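Local coordinates for protein trichothecene 15-O-acetyltransferase TRI3 (Fusarium sporotrichioides, PDB 3FOT) that transfers an acetyl group, carried by coenzyme A, to the 15-hydroxyl of trichothecene intermediates during biosynthesis of mycotoxins such as T-2 toxin, at residues Ala355-Ala360 with Phe405-Gly410; Ser236-Ile241 with Trp344-Ile349; Glu37-Leu42 with Phe416-Leu421; Asp190-Arg195 with Asp340-Leu345. All blocks are in the same frame, centred on the assembly; numbering follows the deposited sequence.

Overall arrangement
Contact 3 spans the longest stretch of chain, from 37-42 to 416-421, and the other three are nested inside it: contacts 4 and 2 end on the same stretch, 340-349, and both close before contact 1 opens. Helix 406-423 joins contacts 1 and 3, with centres about 14 Å apart; H414, which binds 15-deacetylcalonectrin, lies on it between their segments. Contacts 2 and 4 share W344 and L345, their centres about 13 Å apart; centres of contacts 1 and 4 are about 9 Å apart, those of 2 and 3 about 23 Å. Contacts 1 and 4 link the helix carrying H414, through 357-359, to D190, the aspartate of the HXXXD motif; contacts 2 and 3 attach loop 236-241 and helix 36-41.

Contact 1 (Ala355-Ala360 with Phe405-Gly410); sequences AMCQTA and FLQALG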
# COMPACT_ATOMS: atom_id res chain seq x y z
N ALA A 355 10.75 5.18 -1.20
CA ALA A 355 10.47 5.14 0.25
C ALA A 355 9.08 5.73 0.52
O ALA A 355 8.45 6.30 -0.38
CB ALA A 355 11.56 5.90 1.03
N MET A 356 8.59 5.58 1.76
CA MET A 356 7.31 6.15 2.18
C MET A 356 7.28 7.63 1.83
O MET A 356 8.20 8.36 2.16
CB MET A 356 7.15 6.01 3.69
CG MET A 356 5.86 6.51 4.24
SD MET A 356 4.64 5.19 4.35
CE MET A 356 5.40 4.07 5.53
N CYS A 357 6.19 8.07 1.21
CA CYS A 357 6.00 9.50 0.98
C CYS A 357 4.51 9.77 1.10
O CYS A 357 3.79 9.80 0.11
CB CYS A 357 6.56 9.95 -0.37
SG CYS A 357 6.42 11.78 -0.51
N GLN A 358 4.07 9.89 2.34
CA GLN A 358 2.64 9.99 2.66
C GLN A 358 2.37 11.21 3.51
O GLN A 358 3.22 11.65 4.28
CB GLN A 358 2.16 8.76 3.42
CG GLN A 358 2.29 7.47 2.59
CD GLN A 358 1.19 7.37 1.56
OE1 GLN A 358 0.00 7.43 1.93
NE2 GLN A 358 1.55 7.21 0.28
N THR A 359 1.17 11.74 3.34
CA THR A 359 0.72 12.78 4.25
C THR A 359 -0.74 12.53 4.58
O THR A 359 -1.23 11.41 4.40
CB THR A 359 1.06 14.22 3.75
OG1 THR A 359 0.67 15.17 4.74
CG2 THR A 359 0.41 14.54 2.45
N ALA A 360 -1.43 13.57 5.08
CA ALA A 360 -2.68 13.39 5.80
C ALA A 360 -3.68 14.46 5.34
O ALA A 360 -3.29 15.54 4.91
CB ALA A 360 -2.42 13.53 7.29
N PHE A 405 2.33 23.33 2.52
CA PHE A 405 3.06 22.68 3.60
C PHE A 405 2.56 21.26 3.93
O PHE A 405 3.02 20.66 4.90
CB PHE A 405 3.17 23.56 4.87
CG PHE A 405 1.83 23.94 5.51
CD1 PHE A 405 0.85 22.98 5.81
CD2 PHE A 405 1.59 25.27 5.88
CE1 PHE A 405 -0.35 23.35 6.40
CE2 PHE A 405 0.39 25.65 6.49
CZ PHE A 405 -0.58 24.68 6.76
N LEU A 406 1.65 20.73 3.11
CA LEU A 406 0.96 19.47 3.50
C LEU A 406 1.91 18.30 3.77
O LEU A 406 1.72 17.57 4.76
CB LEU A 406 -0.16 19.08 2.53
CG LEU A 406 -1.11 18.05 3.16
CD1 LEU A 406 -1.93 18.63 4.33
CD2 LEU A 406 -2.01 17.40 2.10
N GLN A 407 2.94 18.12 2.94
CA GLN A 407 3.86 16.99 3.19
C GLN A 407 4.61 17.18 4.51
O GLN A 407 4.74 16.23 5.29
CB GLN A 407 4.82 16.70 2.03
CG GLN A 407 5.73 15.48 2.27
CD GLN A 407 4.96 14.17 2.53
OE1 GLN A 407 3.89 13.94 1.98
NE2 GLN A 407 5.53 13.31 3.38
N ALA A 408 5.06 18.41 4.78
CA ALA A 408 5.69 18.69 6.07
C ALA A 408 4.75 18.39 7.25
O ALA A 408 5.19 17.89 8.29
CB ALA A 408 6.18 20.17 6.13
N LEU A 409 3.47 18.70 7.07
CA LEU A 409 2.46 18.48 8.11
C LEU A 409 2.30 16.98 8.35
O LEU A 409 2.19 16.56 9.49
CB LEU A 409 1.12 19.12 7.73
CG LEU A 409 -0.11 18.90 8.62
CD1 LEU A 409 -1.07 20.11 8.62
CD2 LEU A 409 -0.88 17.65 8.14
N GLY A 410 2.25 16.20 7.27
CA GLY A 410 2.15 14.73 7.37
C GLY A 410 3.25 14.16 8.23
O GLY A 410 3.01 13.37 9.13
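T359 lays its side chain over the first turn of helix 406-423, its OG1 donating to L406 O at 2.6 Å and lying 3.0 Å from G410 CA. With OG1 anti to the backbone N (chi1 -176°), the hydroxyl swings beside the carbonyl carbon and approaches L406 O from above its carbonyl plane. L406 O thereby serves two donors, since the helical N-H of G410 also bonds to it. Strand 358-360 crosses the helix at almost a right angle, 91°, and G410, lacking a side chain, is the point where the two backbones come nearest. This is the start of the helix that carries H414, the residue that binds 15-deacetylcalonectrin, and A360 lies close to that histidine. Q407 runs past T359 in the opposite sense. A bend at its chi2 brings the amide back to the strand, where NE2 donates to Q358 O at 3.0 Å, again from above the carbonyl plane, and OE1 packs 3.3 Å from T359 CB. The side chain of Q358 is turned to the other side of the strand, where NE2 bonds to D190. L406 covers A360 O with its two methyls, CD1 at 3.4 Å; this buried oxygen has no polar partner in the model.

Contact 2 (Ser236-Ile241 with Trp344-Ile349); sequences SLKLDI and WLREDI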
# COMPACT_ATOMS: atom_id res chain seq x y z
N SER A 236 13.82 16.83 0.30
CA SER A 236 13.34 16.68 -1.06
C SER A 236 12.15 17.56 -1.36
O SER A 236 11.66 17.57 -2.50
CB SER A 236 12.95 15.22 -1.32
OG SER A 236 14.08 14.37 -1.15
N LEU A 237 11.68 18.31 -0.36
CA LEU A 237 10.46 19.10 -0.55
C LEU A 237 10.72 20.36 -1.33
O LEU A 237 11.82 20.91 -1.31
CB LEU A 237 9.82 19.48 0.79
CG LEU A 237 9.56 18.40 1.82
CD1 LEU A 237 9.17 19.05 3.13
CD2 LEU A 237 8.46 17.47 1.34
N LYS A 238 9.68 20.81 -2.02
CA LYS A 238 9.72 22.12 -2.65
C LYS A 238 9.82 23.20 -1.60
O LYS A 238 10.58 24.17 -1.78
CB LYS A 238 8.46 22.35 -3.47
CG LYS A 238 8.33 21.42 -4.66
CD LYS A 238 6.97 21.64 -5.30
CE LYS A 238 6.90 20.99 -6.66
NZ LYS A 238 5.59 21.31 -7.28
N LEU A 239 9.07 23.03 -0.51
CA LEU A 239 8.98 24.02 0.56
C LEU A 239 10.19 23.96 1.47
O LEU A 239 10.67 22.88 1.80
CB LEU A 239 7.69 23.81 1.39
CG LEU A 239 7.22 24.89 2.39
CD1 LEU A 239 6.95 26.24 1.73
CD2 LEU A 239 5.96 24.42 3.03
N ASP A 240 10.70 25.13 1.88
CA ASP A 240 11.74 25.19 2.91
C ASP A 240 11.05 25.16 4.27
O ASP A 240 10.35 26.10 4.64
CB ASP A 240 12.55 26.48 2.72
CG ASP A 240 13.65 26.65 3.75
OD1 ASP A 240 13.65 25.97 4.80
OD2 ASP A 240 14.54 27.48 3.49
N ILE A 241 11.23 24.09 5.04
CA ILE A 241 10.41 23.94 6.26
C ILE A 241 10.77 24.94 7.37
O ILE A 241 9.96 25.19 8.25
CB ILE A 241 10.30 22.49 6.81
CG1 ILE A 241 11.61 21.98 7.39
CG2 ILE A 241 9.69 21.52 5.77
CD1 ILE A 241 11.54 21.86 8.86
N TRP A 344 4.44 17.14 -3.49
CA TRP A 344 5.11 18.15 -2.67
C TRP A 344 6.65 18.06 -2.74
O TRP A 344 7.37 18.88 -2.15
CB TRP A 344 4.62 18.05 -1.23
CG TRP A 344 3.25 18.61 -1.05
CD1 TRP A 344 2.93 19.90 -0.68
CD2 TRP A 344 2.00 17.93 -1.24
NE1 TRP A 344 1.57 20.05 -0.62
CE2 TRP A 344 0.97 18.86 -0.97
CE3 TRP A 344 1.64 16.62 -1.61
CZ2 TRP A 344 -0.39 18.53 -1.04
CZ3 TRP A 344 0.29 16.29 -1.69
CH2 TRP A 344 -0.71 17.25 -1.41
N LEU A 345 7.15 17.06 -3.46
CA LEU A 345 8.58 16.91 -3.67
C LEU A 345 9.02 17.65 -4.94
O LEU A 345 8.22 17.87 -5.84
CB LEU A 345 8.94 15.42 -3.82
CG LEU A 345 8.54 14.47 -2.69
CD1 LEU A 345 8.99 13.04 -3.06
CD2 LEU A 345 9.10 14.85 -1.35
N ARG A 346 10.30 18.00 -5.01
CA ARG A 346 10.82 18.66 -6.20
C ARG A 346 10.64 17.74 -7.40
O ARG A 346 10.77 16.51 -7.27
CB ARG A 346 12.28 19.05 -5.98
CG ARG A 346 12.41 20.07 -4.86
CD ARG A 346 13.76 20.73 -4.84
NE ARG A 346 14.81 19.78 -4.50
CZ ARG A 346 15.14 19.43 -3.26
NH1 ARG A 346 14.50 19.96 -2.23
NH2 ARG A 346 16.14 18.56 -3.06
N GLU A 347 10.32 18.34 -8.54
CA GLU A 347 9.97 17.62 -9.77
C GLU A 347 10.96 16.52 -10.18
O GLU A 347 10.55 15.46 -10.69
CB GLU A 347 9.80 18.63 -10.92
CG GLU A 347 9.31 18.03 -12.24
N ASP A 348 12.26 16.73 -9.98
CA ASP A 348 13.23 15.72 -10.44
C ASP A 348 13.44 14.58 -9.45
O ASP A 348 14.24 13.68 -9.71
CB ASP A 348 14.55 16.34 -10.86
N ILE A 349 12.73 14.63 -8.32
CA ILE A 349 12.73 13.57 -7.31
C ILE A 349 11.38 12.86 -7.32
O ILE A 349 11.32 11.63 -7.21
CB ILE A 349 12.98 14.14 -5.89
CG1 ILE A 349 14.36 14.82 -5.82
CG2 ILE A 349 12.86 13.05 -4.82
CD1 ILE A 349 14.59 15.61 -4.55
O HOH W 1 6.83 20.93 -0.39
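The backbones of L237 and L345 form the non-hydrogen-bonded pair of a single antiparallel beta bridge, with CA atoms 4.3 Å apart and a hydrogen bond to either side: K238 N to W344 O (3.0 Å) and R346 N to S236 O (2.9 Å). The second bond runs nearly along the carbonyl axis of S236. Two CA-H...O contacts, from L345 CA to S236 O and from L237 CA to W344 O, fill in between them. Water 1 accepts from L239 N and donates to W344 O. Segment 236-241 belongs to the long loop between helices 191-205 and 246-264, which probably corresponds to the crossover that joins the two domains in BAHD acyltransferases; here it is pinned to the turn after strand 333-340. R346 folds back over this loop. A bend at chi3 (-66°) carries its guanidinium across S236, one face over that residue's backbone, and NH1 donates to L237 O at 3.0 Å from above the carbonyl plane and also to D235 O. L237 and L345 meet obliquely through their CD2 methyls, 3.8 Å apart. I349 touches S236 CB with CD1 at 3.6 Å, while S236 OG is turned to P232 O. K238 lies extended, its CE 3.5 Å from L345 O.

Contact 3 (Glu37-Leu42 with Phe416-Leu421); sequences EAIVGL and FEASYL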
# COMPACT_ATOMS: atom_id res chain seq x y z
N GLU A 37 6.51 6.41 8.39
CA GLU A 37 7.47 5.32 8.71
C GLU A 37 7.45 4.95 10.18
O GLU A 37 7.51 3.78 10.52
CB GLU A 37 8.90 5.73 8.30
CG GLU A 37 9.10 5.84 6.79
CD GLU A 37 10.45 6.43 6.42
OE1 GLU A 37 11.10 7.05 7.30
OE2 GLU A 37 10.84 6.31 5.24
N ALA A 38 7.38 5.95 11.06
CA ALA A 38 7.43 5.75 12.50
C ALA A 38 6.21 4.97 12.99
O ALA A 38 6.31 4.22 13.96
CB ALA A 38 7.56 7.09 13.21
N ILE A 39 5.07 5.15 12.32
CA ILE A 39 3.87 4.39 12.66
C ILE A 39 4.08 2.90 12.35
O ILE A 39 3.97 2.05 13.25
CB ILE A 39 2.60 4.91 11.89
CG1 ILE A 39 2.28 6.35 12.29
CG2 ILE A 39 1.39 4.05 12.26
CD1 ILE A 39 1.22 7.03 11.40
N VAL A 40 4.42 2.59 11.10
CA VAL A 40 4.56 1.19 10.70
C VAL A 40 5.80 0.53 11.29
O VAL A 40 5.86 -0.71 11.39
CB VAL A 40 4.49 1.00 9.15
CG1 VAL A 40 3.16 1.60 8.60
CG2 VAL A 40 5.68 1.68 8.45
N GLY A 41 6.79 1.35 11.63
CA GLY A 41 8.03 0.91 12.27
C GLY A 41 8.00 0.68 13.78
O GLY A 41 8.95 0.13 14.31
N LEU A 42 6.92 1.07 14.47
CA LEU A 42 6.83 0.82 15.94
C LEU A 42 7.28 -0.60 16.25
O LEU A 42 6.73 -1.57 15.72
CB LEU A 42 5.44 1.03 16.48
CG LEU A 42 4.89 2.45 16.49
CD1 LEU A 42 3.41 2.45 16.89
CD2 LEU A 42 5.70 3.29 17.46
N PHE A 416 3.66 12.28 15.62
CA PHE A 416 2.79 12.31 16.78
C PHE A 416 1.93 11.04 16.88
O PHE A 416 1.78 10.44 17.95
CB PHE A 416 1.92 13.57 16.77
CG PHE A 416 0.84 13.55 17.81
CD1 PHE A 416 1.12 13.93 19.12
CD2 PHE A 416 -0.44 13.08 17.50
CE1 PHE A 416 0.12 13.88 20.11
CE2 PHE A 416 -1.44 13.02 18.47
CZ PHE A 416 -1.16 13.43 19.78
N GLU A 417 1.37 10.63 15.74
CA GLU A 417 0.51 9.46 15.71
C GLU A 417 1.23 8.18 16.16
O GLU A 417 0.68 7.35 16.91
CB GLU A 417 -0.04 9.32 14.29
CG GLU A 417 -1.10 8.28 14.13
CD GLU A 417 -1.88 8.46 12.84
OE1 GLU A 417 -1.76 9.53 12.19
OE2 GLU A 417 -2.62 7.52 12.50
N ALA A 418 2.48 8.02 15.72
CA ALA A 418 3.30 6.88 16.13
C ALA A 418 3.50 6.84 17.64
O ALA A 418 3.35 5.79 18.30
CB ALA A 418 4.65 6.94 15.41
N SER A 419 3.79 8.01 18.21
CA SER A 419 3.95 8.14 19.66
C SER A 419 2.66 7.85 20.40
O SER A 419 2.67 7.16 21.44
CB SER A 419 4.43 9.55 19.97
OG SER A 419 5.83 9.61 19.80
N TYR A 420 1.54 8.34 19.85
CA TYR A 420 0.20 8.06 20.42
C TYR A 420 -0.09 6.56 20.42
O TYR A 420 -0.55 5.98 21.43
CB TYR A 420 -0.90 8.81 19.64
CG TYR A 420 -2.26 8.73 20.29
CD1 TYR A 420 -2.71 9.73 21.15
CD2 TYR A 420 -3.11 7.64 20.05
CE1 TYR A 420 -3.96 9.65 21.75
CE2 TYR A 420 -4.36 7.55 20.65
CZ TYR A 420 -4.78 8.57 21.49
OH TYR A 420 -6.02 8.46 22.08
N LEU A 421 0.20 5.90 19.30
CA LEU A 421 -0.08 4.47 19.18
C LEU A 421 0.82 3.60 20.05
O LEU A 421 0.41 2.51 20.47
CB LEU A 421 -0.00 4.02 17.73
CG LEU A 421 -1.14 4.58 16.88
CD1 LEU A 421 -0.75 4.40 15.41
CD2 LEU A 421 -2.47 3.92 17.21
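A38 and I39 press against A418 where two helices pack side by side, a near-parallel helix pair drawn close by alanines at its centre: the short axes of 37-41 and 416-421 run 23° from parallel and come within 8.0 Å. The joint fixes the short helix 36-41 against the long helix 406-423, one turn beyond H414, the residue that binds 15-deacetylcalonectrin; I39 itself also touches H414. Small-residue packing forms the middle. A418 CB lies 3.7 Å from A38 CB and 3.5 Å from A38 C, so a single methyl sits against the partner's backbone, and the CA atoms of I39 and A418 are brought to 4.3 Å. Branched aliphatic side chains widen the joint on the C-terminal side. I39 CG2, anti to the backbone N, crosses L421 obliquely and meets its CD1 at 3.8 Å. L42, just beyond the first helix, comes in at about a right angle to L421 and sets CD1 3.8 Å from L421 CB. The remaining contacts put hydrocarbon against polar groups. I39 is extended beyond CG1, and its CD1 reaches the end of E417, lying 3.7 Å from E417 CD and about equally far from the two carboxylate oxygens; E417 OE1 bonds with Y255 OH on helix 246-264. Both methyls of L42 rest on the backbone oxygen of A418, L42 CD2 the nearer at 3.5 Å.

Contact 4 (Asp190-Arg195 with Asp340-Leu345); sequences DGIGCR and DGRRWL
D190 and R342 approach from opposite directions and meet end-on in a two-pronged salt bridge: R342 NH1 donates to D190 OD2 at 2.9 Å and R342 NH2 to D190 OD1 at 3.0 Å. The carboxylate and guanidinium planes are 41° apart, so the grip is twisted. NH1 uses the syn lone pair of OD2 and stays in the guanidinium plane. Rotation about chi1 (55°) sets D190 CG between the backbone N and the carbonyl carbon, a position from which OD1 also caps helix 191-205 by accepting from G193 N. D190 OD2 also accepts from C357 N. I192 lies over the guanidinium, its CG2 3.5 Å from R342 CZ, above the centre of one face. Its CD1 end crosses the D340 carboxylate at about a right angle. D340 takes another edge position in the guanidinium plane: its OD1 accepts R342 NH1 at 2.9 Å and, in an Asx turn, R342 N at 3.0 Å, the two arriving from opposite faces of the carboxylate. R342 NH2 bonds to F353 O as well. D190 is the last residue of the HXXXD motif of BAHD acyltransferases, whose aspartate characteristically pairs with an arginine in this way, a role consistent with shaping the active site.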
# COMPACT_ATOMS: atom_id res chain seq x y z
N ASP A 190 6.02 2.96 0.66
CA ASP A 190 4.56 3.02 0.74
C ASP A 190 3.98 2.15 -0.37
O ASP A 190 4.73 1.52 -1.12
CB ASP A 190 4.02 4.46 0.72
CG ASP A 190 4.49 5.25 -0.47
OD1 ASP A 190 4.94 4.66 -1.46
OD2 ASP A 190 4.34 6.50 -0.41
N GLY A 191 2.66 2.08 -0.47
CA GLY A 191 2.05 1.27 -1.54
C GLY A 191 2.51 1.61 -2.94
O GLY A 191 2.63 0.73 -3.79
N ILE A 192 2.77 2.90 -3.19
CA ILE A 192 3.25 3.36 -4.48
C ILE A 192 4.65 2.83 -4.76
O ILE A 192 4.92 2.29 -5.84
CB ILE A 192 3.21 4.90 -4.54
CG1 ILE A 192 1.74 5.32 -4.43
CG2 ILE A 192 3.97 5.45 -5.80
CD1 ILE A 192 1.46 6.72 -4.64
N GLY A 193 5.54 2.99 -3.79
CA GLY A 193 6.92 2.61 -3.98
C GLY A 193 7.02 1.10 -4.19
O GLY A 193 7.82 0.62 -5.02
N CYS A 194 6.22 0.35 -3.44
CA CYS A 194 6.28 -1.11 -3.50
C CYS A 194 5.74 -1.58 -4.86
O CYS A 194 6.35 -2.42 -5.52
CB CYS A 194 5.49 -1.75 -2.35
SG CYS A 194 5.95 -3.46 -2.09
N ARG A 195 4.62 -1.02 -5.30
CA ARG A 195 4.12 -1.39 -6.65
C ARG A 195 5.08 -0.97 -7.77
O ARG A 195 5.24 -1.71 -8.75
CB ARG A 195 2.73 -0.82 -6.89
CG ARG A 195 1.72 -1.55 -6.03
CD ARG A 195 0.35 -0.96 -6.18
NE ARG A 195 0.22 0.30 -5.46
CZ ARG A 195 -0.74 1.18 -5.68
NH1 ARG A 195 -1.64 0.95 -6.64
NH2 ARG A 195 -0.77 2.32 -4.99
N ASP A 340 -0.90 10.31 -0.96
CA ASP A 340 0.41 10.27 -1.56
C ASP A 340 0.96 11.69 -1.55
O ASP A 340 0.28 12.62 -2.02
CB ASP A 340 0.27 9.74 -3.01
CG ASP A 340 1.55 9.85 -3.81
OD1 ASP A 340 2.63 10.04 -3.22
OD2 ASP A 340 1.47 9.74 -5.05
N GLY A 341 2.18 11.86 -1.02
CA GLY A 341 2.79 13.18 -0.84
C GLY A 341 3.76 13.61 -1.93
O GLY A 341 4.39 14.67 -1.85
N ARG A 342 3.86 12.79 -2.97
CA ARG A 342 4.90 13.00 -3.97
C ARG A 342 4.83 14.34 -4.70
O ARG A 342 5.87 14.87 -5.10
CB ARG A 342 4.91 11.85 -4.97
CG ARG A 342 5.65 10.66 -4.40
CD ARG A 342 5.36 9.39 -5.22
NE ARG A 342 6.09 8.25 -4.66
CZ ARG A 342 5.72 7.57 -3.57
NH1 ARG A 342 4.61 7.89 -2.92
NH2 ARG A 342 6.45 6.55 -3.16
N ARG A 343 3.63 14.89 -4.85
CA ARG A 343 3.46 16.19 -5.52
C ARG A 343 4.14 17.36 -4.77
O ARG A 343 4.38 18.42 -5.36
CB ARG A 343 1.98 16.49 -5.75
CG ARG A 343 1.37 15.69 -6.88
CD ARG A 343 -0.16 15.82 -6.86
N TRP A 344 4.44 17.14 -3.49
CA TRP A 344 5.11 18.15 -2.67
C TRP A 344 6.65 18.06 -2.74
O TRP A 344 7.37 18.88 -2.15
CB TRP A 344 4.62 18.05 -1.23
CG TRP A 344 3.25 18.61 -1.05
CD1 TRP A 344 2.93 19.90 -0.68
CD2 TRP A 344 2.00 17.93 -1.24
NE1 TRP A 344 1.57 20.05 -0.62
CE2 TRP A 344 0.97 18.86 -0.97
CE3 TRP A 344 1.64 16.62 -1.61
CZ2 TRP A 344 -0.39 18.53 -1.04
CZ3 TRP A 344 0.29 16.29 -1.69
CH2 TRP A 344 -0.71 17.25 -1.41
N LEU A 345 7.15 17.06 -3.46
CA LEU A 345 8.58 16.91 -3.67
C LEU A 345 9.02 17.65 -4.94
O LEU A 345 8.22 17.87 -5.84
CB LEU A 345 8.94 15.42 -3.82
CG LEU A 345 8.54 14.47 -2.69
CD1 LEU A 345 8.99 13.04 -3.06
CD2 LEU A 345 9.10 14.85 -1.35